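Local coordinates for protein PA0821 (Pseudomonas aeruginosa, PDB 7DRG) that probably acts as an immunity protein (antitoxin) of the type VI secretion system, protecting its bacterium from a putative VRR-NUC domain effector encoded by the PAAR2 cluster, at residues A36-R41 with H182-S187; Y45-H50 with G140-V145; D284-P289 with L331-S336. One frame throughout, in Å; residues are numbered along the deposited sequence.

Contact 1 (A36-R41 with H182-S187)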
loop_
_atom_site.group_PDB
_atom_site.type_symbol
_atom_site.label_atom_id
_atom_site.label_comp_id
_atom_site.label_asym_id
_atom_site.label_seq_id
_atom_site.Cartn_x
_atom_site.Cartn_y
_atom_site.Cartn_z
ATOM N N ALA B 36 8.305 10.056 8.471
ATOM C CA ALA B 36 8.420 8.715 9.065
ATOM C C ALA B 36 9.808 8.134 8.814
ATOM O O ALA B 36 10.329 8.347 7.776
ATOM C CB ALA B 36 7.352 7.813 8.494
ATOM N N VAL B 37 10.341 7.403 9.784
ATOM C CA VAL B 37 11.650 6.746 9.562
ATOM C C VAL B 37 11.565 5.334 10.129
ATOM O O VAL B 37 11.104 5.172 11.209
ATOM C CB VAL B 37 12.842 7.539 10.113
ATOM C CG1 VAL B 37 12.708 7.814 11.584
ATOM C CG2 VAL B 37 14.158 6.841 9.815
ATOM N N LEU B 38 11.963 4.368 9.325
ATOM C CA LEU B 38 11.950 2.957 9.735
ATOM C C LEU B 38 13.120 2.722 10.687
ATOM O O LEU B 38 14.222 3.057 10.358
ATOM C CB LEU B 38 12.031 2.055 8.502
ATOM C CG LEU B 38 11.829 0.564 8.744
ATOM C CD1 LEU B 38 10.494 0.244 9.388
ATOM C CD2 LEU B 38 12.023 -0.225 7.473
ATOM N N CYS B 39 12.817 2.152 11.836
ATOM C CA CYS B 39 13.855 1.925 12.829
ATOM C C CYS B 39 13.525 0.662 13.618
ATOM O O CYS B 39 12.526 -0.020 13.361
ATOM C CB CYS B 39 13.999 3.152 13.736
ATOM S SG CYS B 39 12.490 3.516 14.652
ATOM N N LEU B 40 14.397 0.338 14.568
ATOM C CA LEU B 40 14.182 -0.769 15.491
ATOM C C LEU B 40 13.691 -0.179 16.809
ATOM O O LEU B 40 14.461 0.461 17.531
ATOM C CB LEU B 40 15.473 -1.557 15.676
ATOM C CG LEU B 40 15.490 -2.640 16.751
ATOM C CD1 LEU B 40 14.340 -3.609 16.562
ATOM C CD2 LEU B 40 16.835 -3.366 16.691
ATOM N N ARG B 41 12.420 -0.407 17.125
ATOM C CA ARG B 41 11.770 0.228 18.263
ATOM C C ARG B 41 11.292 -0.814 19.261
ATOM O O ARG B 41 10.784 -1.875 18.875
ATOM C CB ARG B 41 10.581 1.079 17.808
ATOM C CG ARG B 41 9.968 1.944 18.907
ATOM C CD ARG B 41 8.940 2.921 18.308
ATOM N NE ARG B 41 7.697 2.262 17.912
ATOM C CZ ARG B 41 6.778 2.859 17.150
ATOM N NH1 ARG B 41 7.003 4.085 16.710
ATOM N NH2 ARG B 41 5.652 2.239 16.833
ATOM N N HIS B 182 10.703 -3.904 13.943
ATOM C CA HIS B 182 10.558 -2.788 13.014
ATOM C C HIS B 182 9.334 -1.935 13.327
ATOM O O HIS B 182 8.251 -2.445 13.632
ATOM C CB HIS B 182 10.457 -3.307 11.583
ATOM C CG HIS B 182 11.726 -3.903 11.066
ATOM N ND1 HIS B 182 11.997 -5.250 11.145
ATOM C CD2 HIS B 182 12.805 -3.337 10.476
ATOM C CE1 HIS B 182 13.180 -5.493 10.611
ATOM N NE2 HIS B 182 13.695 -4.349 10.202
ATOM N N ALA B 183 9.519 -0.622 13.235
ATOM C CA ALA B 183 8.428 0.337 13.367
ATOM C C ALA B 183 8.846 1.632 12.696
ATOM O O ALA B 183 10.033 1.892 12.486
ATOM C CB ALA B 183 8.060 0.606 14.831
ATOM N N TYR B 184 7.851 2.443 12.357
ATOM C CA TYR B 184 8.096 3.803 11.899
ATOM C C TYR B 184 7.926 4.765 13.061
ATOM O O TYR B 184 6.853 4.817 13.671
ATOM C CB TYR B 184 7.151 4.204 10.767
ATOM C CG TYR B 184 7.555 3.620 9.450
ATOM C CD1 TYR B 184 8.566 4.197 8.692
ATOM C CD2 TYR B 184 6.967 2.455 8.983
ATOM C CE1 TYR B 184 8.958 3.640 7.493
ATOM C CE2 TYR B 184 7.345 1.898 7.776
ATOM C CZ TYR B 184 8.346 2.490 7.044
ATOM O OH TYR B 184 8.740 1.934 5.850
ATOM N N ASN B 185 8.973 5.529 13.360
ATOM C CA ASN B 185 8.781 6.729 14.164
ATOM C C ASN B 185 8.166 7.788 13.268
ATOM O O ASN B 185 8.618 7.979 12.138
ATOM C CB ASN B 185 10.102 7.238 14.738
ATOM C CG ASN B 185 10.587 6.413 15.903
ATOM O OD1 ASN B 185 9.803 5.718 16.553
ATOM N ND2 ASN B 185 11.877 6.504 16.193
ATOM N N LEU B 186 7.130 8.462 13.753
ATOM C CA LEU B 186 6.489 9.528 12.995
ATOM C C LEU B 186 6.926 10.885 13.536
ATOM O O LEU B 186 7.526 10.997 14.609
ATOM C CB LEU B 186 4.966 9.399 13.052
ATOM C CG LEU B 186 4.403 8.037 12.635
ATOM C CD1 LEU B 186 2.876 8.085 12.645
ATOM C CD2 LEU B 186 4.922 7.618 11.268
ATOM N N SER B 187 6.613 11.923 12.767
ATOM C CA SER B 187 6.930 13.281 13.170
ATOM C C SER B 187 6.358 13.567 14.559
ATOM O O SER B 187 5.195 13.236 14.824
ATOM C CB SER B 187 6.362 14.272 12.152
ATOM O OG SER B 187 6.379 15.584 12.693
HETATM O O HOH W 1 4.301 4.318 14.950
#
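N185, L38 and R41 show how one antiparallel strand pair can carry different chemistry on its two faces. On the face bearing V37, C39, A183 and N185, the N185 amide works at both ends. Its OD1 accepts a bond from R41 NH1 at 3.2 Å, lying in the carbonyl plane, with the N-H...O angle at 156°. ND2, 3.4 Å from C39 SG, donates to G123 O and S149 OG. R41 reaches the amide because its chain bends at chi3 (74°), which also lays one guanidinium face over the A183 methyl, with CZ 3.5 Å from CB. A water at the guanidinium edge accepts from NH2.

On the face of A36, L38, L40, H182, Y184 and L186, the cross-strand contacts of L38 with Y184 are apolar. L38 CD1 makes a CH-pi contact over the Y184 ring, 4.0 Å from its centroid, while L38 CB approaches ring atom CE1 at 3.6 Å. The Y184 hydroxyl bonds to L17 O. Four backbone bonds tie V37 to N185 and C39 to A183.

Strand 34-46 is thus paired here with strand 182-186; helix 191-204 packs against Y184 and L186, helix 152-157 against L38 and H182, and strand 144-151 meets C39 and R41.

Contact 2 (Y45-H50 with G140-V145)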
loop_
_atom_site.group_PDB
_atom_site.type_symbol
_atom_site.label_atom_id
_atom_site.label_comp_id
_atom_site.label_asym_id
_atom_site.label_seq_id
_atom_site.Cartn_x
_atom_site.Cartn_y
_atom_site.Cartn_z
ATOM N N TYR B 45 5.057 -1.556 28.330
ATOM C CA TYR B 45 3.949 -1.052 29.134
ATOM C C TYR B 45 4.183 -1.474 30.581
ATOM O O TYR B 45 4.299 -2.671 30.858
ATOM C CB TYR B 45 2.613 -1.603 28.634
ATOM C CG TYR B 45 2.253 -1.320 27.182
ATOM C CD1 TYR B 45 2.778 -2.091 26.149
ATOM C CD2 TYR B 45 1.335 -0.320 26.858
ATOM C CE1 TYR B 45 2.417 -1.860 24.821
ATOM C CE2 TYR B 45 0.974 -0.080 25.542
ATOM C CZ TYR B 45 1.518 -0.852 24.534
ATOM O OH TYR B 45 1.145 -0.610 23.226
ATOM N N PHE B 46 4.229 -0.508 31.504
ATOM C CA PHE B 46 4.637 -0.808 32.874
ATOM C C PHE B 46 3.835 0.044 33.846
ATOM O O PHE B 46 3.204 1.030 33.463
ATOM C CB PHE B 46 6.142 -0.573 33.081
ATOM C CG PHE B 46 6.548 0.873 32.975
ATOM C CD1 PHE B 46 6.737 1.467 31.736
ATOM C CD2 PHE B 46 6.745 1.643 34.112
ATOM C CE1 PHE B 46 7.097 2.802 31.633
ATOM C CE2 PHE B 46 7.112 2.977 34.014
ATOM C CZ PHE B 46 7.291 3.557 32.768
ATOM N N LYS B 47 3.894 -0.318 35.129
ATOM C CA LYS B 47 3.125 0.398 36.142
ATOM C C LYS B 47 4.042 1.062 37.163
ATOM O O LYS B 47 5.263 0.877 37.164
ATOM C CB LYS B 47 2.126 -0.540 36.834
ATOM C CG LYS B 47 1.076 -1.080 35.867
ATOM C CD LYS B 47 -0.054 -1.807 36.574
ATOM C CE LYS B 47 -1.044 -2.371 35.573
ATOM N NZ LYS B 47 -2.208 -3.006 36.259
ATOM N N LYS B 48 3.410 1.882 38.016
ATOM C CA LYS B 48 4.044 2.569 39.142
ATOM C C LYS B 48 5.038 3.637 38.696
ATOM O O LYS B 48 5.983 3.959 39.422
ATOM C CB LYS B 48 4.715 1.575 40.097
ATOM C CG LYS B 48 3.740 0.558 40.665
ATOM C CD LYS B 48 4.461 -0.461 41.523
ATOM C CE LYS B 48 4.171 -0.242 42.984
ATOM N NZ LYS B 48 5.105 -1.024 43.843
ATOM N N ALA B 49 4.813 4.229 37.519
ATOM C CA ALA B 49 5.680 5.299 37.043
ATOM C C ALA B 49 5.661 6.514 37.959
ATOM O O ALA B 49 6.579 7.336 37.893
ATOM C CB ALA B 49 5.270 5.724 35.631
ATOM N N HIS B 50 4.635 6.649 38.799
ATOM C CA HIS B 50 4.544 7.756 39.747
ATOM C C HIS B 50 5.433 7.579 40.974
ATOM O O HIS B 50 5.511 8.504 41.790
ATOM C CB HIS B 50 3.092 7.935 40.198
ATOM C CG HIS B 50 2.519 6.736 40.887
ATOM N ND1 HIS B 50 1.984 5.666 40.202
ATOM C CD2 HIS B 50 2.401 6.438 42.203
ATOM C CE1 HIS B 50 1.559 4.761 41.066
ATOM N NE2 HIS B 50 1.799 5.206 42.288
ATOM N N GLY B 140 -7.767 4.323 37.964
ATOM C CA GLY B 140 -7.827 3.235 37.004
ATOM C C GLY B 140 -6.931 3.388 35.792
ATOM O O GLY B 140 -6.707 2.396 35.088
ATOM N N HIS B 141 -6.410 4.580 35.496
ATOM C CA HIS B 141 -5.532 4.765 34.336
ATOM C C HIS B 141 -4.082 4.601 34.789
ATOM O O HIS B 141 -3.328 5.564 34.928
ATOM C CB HIS B 141 -5.769 6.129 33.699
ATOM C CG HIS B 141 -7.091 6.257 33.003
ATOM N ND1 HIS B 141 -7.391 7.303 32.156
ATOM C CD2 HIS B 141 -8.191 5.470 33.032
ATOM C CE1 HIS B 141 -8.620 7.154 31.692
ATOM N NE2 HIS B 141 -9.127 6.050 32.210
ATOM N N ASP B 142 -3.678 3.345 34.998
ATOM C CA ASP B 142 -2.439 3.045 35.712
ATOM C C ASP B 142 -1.292 2.558 34.831
ATOM O O ASP B 142 -0.222 2.246 35.361
ATOM C CB ASP B 142 -2.705 2.012 36.819
ATOM C CG ASP B 142 -3.210 0.679 36.286
ATOM O OD1 ASP B 142 -3.406 0.545 35.062
ATOM O OD2 ASP B 142 -3.403 -0.248 37.103
ATOM N N LEU B 143 -1.463 2.502 33.517
ATOM C CA LEU B 143 -0.469 1.891 32.642
ATOM C C LEU B 143 0.347 2.978 31.953
ATOM O O LEU B 143 -0.214 3.834 31.256
ATOM C CB LEU B 143 -1.149 0.988 31.613
ATOM C CG LEU B 143 -0.217 0.028 30.875
ATOM C CD1 LEU B 143 0.508 -0.868 31.875
ATOM C CD2 LEU B 143 -1.027 -0.784 29.876
ATOM N N SER B 144 1.660 2.947 32.155
ATOM C CA SER B 144 2.596 3.867 31.528
ATOM C C SER B 144 3.365 3.152 30.416
ATOM O O SER B 144 3.282 1.932 30.248
ATOM C CB SER B 144 3.550 4.446 32.577
ATOM O OG SER B 144 2.823 5.183 33.560
ATOM N N VAL B 145 4.114 3.929 29.634
ATOM C CA VAL B 145 4.777 3.403 28.442
ATOM C C VAL B 145 6.180 3.977 28.343
ATOM O O VAL B 145 6.377 5.184 28.507
ATOM C CB VAL B 145 3.991 3.729 27.154
ATOM C CG1 VAL B 145 4.787 3.294 25.925
ATOM C CG2 VAL B 145 2.616 3.072 27.167
HETATM O O HOH W 2 0.637 2.431 38.177
HETATM O O HOH W 3 2.217 3.826 35.703
#
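Y45 and V145 run alongside each other on one face of the pair, and the Y45 ring meets the valine at one corner: CD2 comes 3.6 Å from V145 CG2. L143 crosses the tyrosine obliquely, setting CD2 3.9 Å from that same Y45 CD2, with both leucine methyls against Y45 CB. The tyrosine ring also meets F222 and helix 213-216, and its hydroxyl bonds to that of Y179 on strand 177-180.

F46 and S144 project to the other face. With chi1 at 67°, the phenylalanine CG sits between its backbone N and carbonyl carbon, a placement that brings the ring over the serine: S144 CB lies above one face, 4.0 Å from the centroid, in a CH-pi contact. The V145 carbonyl carbon comes to the ring edge.

These residues illustrate a general feature of antiparallel sheets, the alternation of faces between successive pairs. Y45 with V145 is a non-hydrogen-bonded pair; F46 with S144 is the hydrogen-bonded pair that follows, where F46 N donates to S144 O at 2.9 Å and S144 N to F46 O at 2.8 Å. The second segment enters from helix 134-139, which finishes in a Schellman motif at G140 before an inverse gamma turn centred on H141.

Past the paired strands, water and charge take over. The extended K47 chain passes over D142, and its NZ forms a salt bridge with OD2 at 3.1 Å, arriving from above the carboxylate plane. Two waters bind D142 O; one accepts from K48 N, the other from A49 N. The second water also lies 2.6 Å from S144 OG, a hydroxyl bonded to K132 N and touched by the A49 methyl.

Contact 3 (D284-P289 with L331-S336)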
loop_
_atom_site.group_PDB
_atom_site.type_symbol
_atom_site.label_atom_id
_atom_site.label_comp_id
_atom_site.label_asym_id
_atom_site.label_seq_id
_atom_site.Cartn_x
_atom_site.Cartn_y
_atom_site.Cartn_z
ATOM N N ASP B 284 5.330 -15.829 0.620
ATOM C CA ASP B 284 4.460 -15.350 1.685
ATOM C C ASP B 284 5.142 -14.189 2.394
ATOM O O ASP B 284 6.304 -14.304 2.793
ATOM C CB ASP B 284 4.146 -16.480 2.672
ATOM C CG ASP B 284 2.910 -16.206 3.498
ATOM O OD1 ASP B 284 2.864 -15.162 4.185
ATOM O OD2 ASP B 284 1.975 -17.031 3.449
ATOM N N SER B 285 4.421 -13.077 2.547
ATOM C CA SER B 285 4.990 -11.879 3.156
ATOM C C SER B 285 5.113 -11.964 4.675
ATOM O O SER B 285 5.694 -11.057 5.279
ATOM C CB SER B 285 4.141 -10.665 2.797
ATOM O OG SER B 285 2.850 -10.804 3.356
ATOM N N ARG B 286 4.574 -13.002 5.303
ATOM C CA ARG B 286 4.619 -13.129 6.763
ATOM C C ARG B 286 5.929 -13.783 7.203
ATOM O O ARG B 286 6.270 -14.864 6.702
ATOM C CB ARG B 286 3.437 -13.952 7.259
ATOM C CG ARG B 286 2.087 -13.345 6.895
ATOM C CD ARG B 286 0.920 -14.337 7.050
ATOM N NE ARG B 286 0.931 -15.372 6.012
ATOM C CZ ARG B 286 -0.089 -16.201 5.780
ATOM N NH1 ARG B 286 -1.196 -16.109 6.510
ATOM N NH2 ARG B 286 -0.011 -17.122 4.818
ATOM N N PRO B 287 6.670 -13.182 8.140
ATOM C CA PRO B 287 7.928 -13.798 8.601
ATOM C C PRO B 287 7.670 -15.109 9.333
ATOM O O PRO B 287 6.854 -15.164 10.256
ATOM C CB PRO B 287 8.521 -12.745 9.547
ATOM C CG PRO B 287 7.795 -11.469 9.231
ATOM C CD PRO B 287 6.425 -11.876 8.778
ATOM N N ALA B 288 8.385 -16.162 8.927
ATOM C CA ALA B 288 8.179 -17.471 9.542
ATOM C C ALA B 288 8.346 -17.473 11.060
ATOM O O ALA B 288 7.504 -18.085 11.743
ATOM C CB ALA B 288 9.112 -18.510 8.896
ATOM N N PRO B 289 9.369 -16.847 11.656
ATOM C CA PRO B 289 9.451 -16.902 13.124
ATOM C C PRO B 289 8.278 -16.203 13.796
ATOM O O PRO B 289 7.794 -16.671 14.834
ATOM C CB PRO B 289 10.799 -16.228 13.436
ATOM C CG PRO B 289 11.568 -16.281 12.153
ATOM C CD PRO B 289 10.538 -16.161 11.072
ATOM N N LEU B 331 -0.889 -12.143 11.165
ATOM C CA LEU B 331 0.040 -13.263 11.150
ATOM C C LEU B 331 -0.639 -14.623 11.296
ATOM O O LEU B 331 0.048 -15.653 11.237
ATOM C CB LEU B 331 1.080 -13.078 12.263
ATOM C CG LEU B 331 1.965 -11.828 12.188
ATOM C CD1 LEU B 331 2.719 -11.601 13.507
ATOM C CD2 LEU B 331 2.948 -11.965 11.049
ATOM N N ASP B 332 -1.958 -14.655 11.488
ATOM C CA ASP B 332 -2.661 -15.909 11.745
ATOM C C ASP B 332 -2.584 -16.854 10.551
ATOM O O ASP B 332 -2.676 -16.433 9.395
ATOM C CB ASP B 332 -4.131 -15.637 12.073
ATOM C CG ASP B 332 -4.335 -15.057 13.455
ATOM O OD1 ASP B 332 -3.354 -14.967 14.225
ATOM O OD2 ASP B 332 -5.488 -14.698 13.775
ATOM N N VAL B 333 -2.429 -18.148 10.847
ATOM C CA VAL B 333 -2.443 -19.218 9.856
ATOM C C VAL B 333 -3.311 -20.354 10.389
ATOM O O VAL B 333 -3.680 -20.384 11.563
ATOM C CB VAL B 333 -1.024 -19.732 9.521
ATOM C CG1 VAL B 333 -0.160 -18.622 8.937
ATOM C CG2 VAL B 333 -0.374 -20.331 10.753
ATOM N N GLU B 334 -3.639 -21.297 9.505
ATOM C CA GLU B 334 -4.388 -22.481 9.916
ATOM C C GLU B 334 -3.477 -23.468 10.636
ATOM O O GLU B 334 -2.296 -23.597 10.304
ATOM C CB GLU B 334 -5.034 -23.169 8.709
ATOM C CG GLU B 334 -6.004 -22.301 7.918
ATOM C CD GLU B 334 -7.111 -21.722 8.777
ATOM O OE1 GLU B 334 -7.556 -22.405 9.727
ATOM O OE2 GLU B 334 -7.532 -20.576 8.506
ATOM N N ASP B 335 -4.045 -24.168 11.627
ATOM C CA ASP B 335 -3.295 -25.170 12.385
ATOM C C ASP B 335 -2.595 -26.165 11.470
ATOM O O ASP B 335 -1.459 -26.576 11.736
ATOM C CB ASP B 335 -4.225 -25.923 13.340
ATOM C CG ASP B 335 -4.757 -25.053 14.455
ATOM O OD1 ASP B 335 -4.697 -23.812 14.326
ATOM O OD2 ASP B 335 -5.233 -25.612 15.467
ATOM N N SER B 336 -3.263 -26.569 10.389
ATOM C CA SER B 336 -2.722 -27.594 9.505
ATOM C C SER B 336 -1.471 -27.135 8.769
ATOM O O SER B 336 -0.710 -27.978 8.284
ATOM C CB SER B 336 -3.790 -28.026 8.500
ATOM O OG SER B 336 -4.288 -26.914 7.780
#
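V333 covers one face of the R286 guanidinium, its CG1 3.6 Å above the plane and displaced toward the rim, nearest to NH1. NH1 also comes 3.3 Å from D332 O. At an edge, in the same plane, stands the D284 carboxylate. The flat cation is therefore met by a hydrocarbon branch from the 331-336 segment and by an anion from its own loop. A bend at chi3 (-72°) turns the arginine back so that NE and NH2 address the two carboxylate oxygens. NE donates to D284 OD1 at 2.7 Å from the syn side, while NH2 pairs with OD2 in a salt bridge modelled so short that its exact length is doubtful.

D284 OD1 has a further task. On its anti lone pair it accepts the backbone N of R286 at 3.0 Å, closing an Asx turn. One oxygen thus takes two donors of a single residue, fixing both the backbone and the head group of R286.

Next along the chain, P287 is the N-cap residue of helix 288-297. Its CD touches L331 CD2 at 4.2 Å, the two side chains crossing at about a right angle, and the same leucine methyl lies 4.3 Å from R286 CB. V291 of that helix lies against both R286 and V333, while I338 and W341 of helix 338-348 reach V333. D332 turns its carboxylate to N294 and R301.

Strong polar bonds here lie within 284-286; across the segments the guanidinium meets a valine methyl and a backbone carbonyl, with small apolar touches at L331. Holding its carboxylate against a cation and a backbone N-H would be expected to keep D284 ionised, and the bonds to D284 probably hold the guanidinium in the orientation in which V333 lies on its face.

How the contacts relate
Depth in the fold and the type of bonding change together across the three contacts. Contacts 1 and 2 are buried and share strand 34-46, pairing successive parts of it with strands 182-186 and 144-151, with centres 23 Å apart. Contact 1 lies deepest, its centre about 9 Å from the centre of the chain, and has a longer ladder of backbone bonds plus an arginine-amide bond and one water. Contact 2, whose centre is about 17 Å from it, keeps a shorter ladder and adds a salt bridge and two waters where strands give way to loops. Contact 3 is only partly buried, without strands or a clear hydrogen bond between its segments; it links the start of helix 288-297 to the loop before helix 338-348.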